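PDB 3HUH: virulence protein STM3117 from Salmonella enterica subsp. enterica serovar Typhimurium, which promotes bacterial replication inside host macrophages and may take part in the biosynthesis and modification of the peptidoglycan layer. Local coordinates for residues L89-S94 with N136-S141. Numbering follows the deposited sequence.
Sequences LCFITS and NLIEIS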
loop_
_atom_site.group_PDB
_atom_site.type_symbol
_atom_site.label_atom_id
_atom_site.label_comp_id
_atom_site.label_asym_id
_atom_site.label_seq_id
_atom_site.Cartn_x
_atom_site.Cartn_y
_atom_site.Cartn_z
ATOM N N LEU A 89 3.851 4.519 3.414
ATOM C CA LEU A 89 2.730 4.891 2.554
ATOM C C LEU A 89 2.511 6.383 2.386
ATOM O O LEU A 89 2.710 7.157 3.316
ATOM C CB LEU A 89 1.439 4.308 3.137
ATOM C CG LEU A 89 1.477 2.898 3.731
ATOM C CD1 LEU A 89 0.150 2.598 4.403
ATOM C CD2 LEU A 89 1.773 1.880 2.636
ATOM N N CYS A 90 2.059 6.777 1.202
ATOM C CA CYS A 90 1.776 8.177 0.931
ATOM C C CYS A 90 0.304 8.351 0.588
ATOM O O CYS A 90 -0.222 7.681 -0.303
ATOM C CB CYS A 90 2.625 8.698 -0.227
ATOM S SG CYS A 90 2.194 10.397 -0.700
ATOM N N PHE A 91 -0.352 9.256 1.305
ATOM C CA PHE A 91 -1.767 9.542 1.095
ATOM C C PHE A 91 -1.921 10.961 0.571
ATOM O O PHE A 91 -1.263 11.881 1.063
ATOM C CB PHE A 91 -2.529 9.424 2.416
ATOM C CG PHE A 91 -2.566 8.034 2.974
ATOM C CD1 PHE A 91 -3.407 7.074 2.424
ATOM C CD2 PHE A 91 -1.748 7.680 4.039
ATOM C CE1 PHE A 91 -3.431 5.776 2.931
ATOM C CE2 PHE A 91 -1.761 6.387 4.553
ATOM C CZ PHE A 91 -2.603 5.432 4.000
ATOM N N ILE A 92 -2.777 11.142 -0.429
ATOM C CA ILE A 92 -3.010 12.476 -0.965
ATOM C C ILE A 92 -4.174 13.114 -0.230
ATOM O O ILE A 92 -5.216 12.482 -0.010
ATOM C CB ILE A 92 -3.364 12.455 -2.469
ATOM C CG1 ILE A 92 -2.214 11.847 -3.271
ATOM C CG2 ILE A 92 -3.678 13.874 -2.947
ATOM C CD1 ILE A 92 -0.883 12.557 -3.096
ATOM N N THR A 93 -3.993 14.371 0.151
ATOM C CA THR A 93 -5.035 15.111 0.841
ATOM C C THR A 93 -5.483 16.276 -0.035
ATOM O O THR A 93 -4.708 16.778 -0.849
ATOM C CB THR A 93 -4.543 15.679 2.189
ATOM O OG1 THR A 93 -5.624 16.358 2.840
ATOM C CG2 THR A 93 -3.402 16.668 1.975
ATOM N N SER A 94 -6.740 16.686 0.131
ATOM C CA SER A 94 -7.291 17.811 -0.614
ATOM C C SER A 94 -7.305 19.029 0.310
ATOM O O SER A 94 -7.688 20.134 -0.083
ATOM C CB SER A 94 -8.712 17.492 -1.103
ATOM O OG SER A 94 -9.538 17.030 -0.051
ATOM N N ASN A 136 5.026 2.689 11.309
ATOM C CA ASN A 136 4.905 2.795 9.862
ATOM C C ASN A 136 5.087 4.267 9.504
ATOM O O ASN A 136 4.651 5.157 10.248
ATOM C CB ASN A 136 3.523 2.333 9.389
ATOM C CG ASN A 136 3.272 0.855 9.655
ATOM O OD1 ASN A 136 2.224 0.478 10.179
ATOM N ND2 ASN A 136 4.226 0.017 9.286
ATOM N N LEU A 137 5.742 4.529 8.380
ATOM C CA LEU A 137 5.944 5.905 7.948
ATOM C C LEU A 137 4.741 6.321 7.112
ATOM O O LEU A 137 4.386 5.648 6.136
ATOM C CB LEU A 137 7.222 6.031 7.120
ATOM C CG LEU A 137 7.573 7.457 6.676
ATOM C CD1 LEU A 137 7.894 8.323 7.895
ATOM C CD2 LEU A 137 8.752 7.410 5.725
ATOM N N ILE A 138 4.111 7.420 7.509
ATOM C CA ILE A 138 2.949 7.926 6.795
ATOM C C ILE A 138 3.275 9.294 6.215
ATOM O O ILE A 138 3.570 10.239 6.944
ATOM C CB ILE A 138 1.728 8.048 7.729
ATOM C CG1 ILE A 138 1.446 6.696 8.398
ATOM C CG2 ILE A 138 0.522 8.535 6.941
ATOM C CD1 ILE A 138 1.208 5.544 7.433
ATOM N N GLU A 139 3.229 9.374 4.891
ATOM C CA GLU A 139 3.514 10.595 4.158
ATOM C C GLU A 139 2.168 11.161 3.713
ATOM O O GLU A 139 1.444 10.517 2.959
ATOM C CB GLU A 139 4.391 10.261 2.938
ATOM C CG GLU A 139 4.854 11.458 2.105
ATOM C CD GLU A 139 5.655 11.052 0.868
ATOM O OE1 GLU A 139 5.979 9.852 0.725
ATOM O OE2 GLU A 139 5.968 11.936 0.033
ATOM N N ILE A 140 1.819 12.344 4.209
ATOM C CA ILE A 140 0.559 12.988 3.829
ATOM C C ILE A 140 0.950 14.114 2.878
ATOM O O ILE A 140 1.730 15.003 3.239
ATOM C CB ILE A 140 -0.186 13.539 5.057
ATOM C CG1 ILE A 140 -0.476 12.393 6.030
ATOM C CG2 ILE A 140 -1.496 14.173 4.625
ATOM C CD1 ILE A 140 -0.953 12.830 7.394
ATOM N N SER A 141 0.402 14.084 1.667
ATOM C CA SER A 141 0.792 15.061 0.659
ATOM C C SER A 141 -0.315 15.726 -0.149
ATOM O O SER A 141 -1.391 15.172 -0.335
ATOM C CB SER A 141 1.760 14.383 -0.315
ATOM O OG SER A 141 2.676 13.551 0.380
#
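C90 and E139 sit side by side on neighbouring parallel strands, 89-93 and 137-141, with their side chains on the same face of the sheet. A chi1 of 175° turns the C90 sulfur away from its own amide nitrogen, beside the carbonyl carbon. This places SG 3.4 Å from S141 OG, two residues beyond E139 on the other strand, and also near the E139 carboxylate. The E139 chain is fully extended, and its OE1 passes 3.7 Å from C90 CB. Its other oxygen, OE2, is hydrogen-bonded to S127, whose hydroxyl also bonds S141 OG. One serine on strand 123-131 thus ties down both polar groups beside the cysteine. H26 of the second subunit packs on C90 and E139.

On the other face the side chains meet through carbon atoms. I138 CG2 meets the edge of the F91 ring, near its plane, 3.8 Å from CD2. F47 and F61 make edge-to-face contacts with the same ring. Further along, T93 CG2 lies 4.1 Å from I140 CG2, and V100 of helix 97-106 touches both residues.

Five backbone hydrogen bonds join the strands. L89 and F91 each use both N and O; T93 gives its N to S141 O. The bond from F91 N to E139 O is 2.7 Å long. E139 O also receives a CA-H contact from C90. The strand axes diverge by 24°, which fits the twist of the sheet.

Strand 137-142 is flanked by 88-93 and 123-131. Beyond 88-93, an antiparallel strand of the second subunit continues the sheet, and I20 O of that subunit accepts a bond from T93 OG1. Strand 88-93 opens, and 137-142 closes, a βαβββ unit with strand order 1-4-3-2, the repeated module of the vicinal oxygen chelate (glyoxalase) fold.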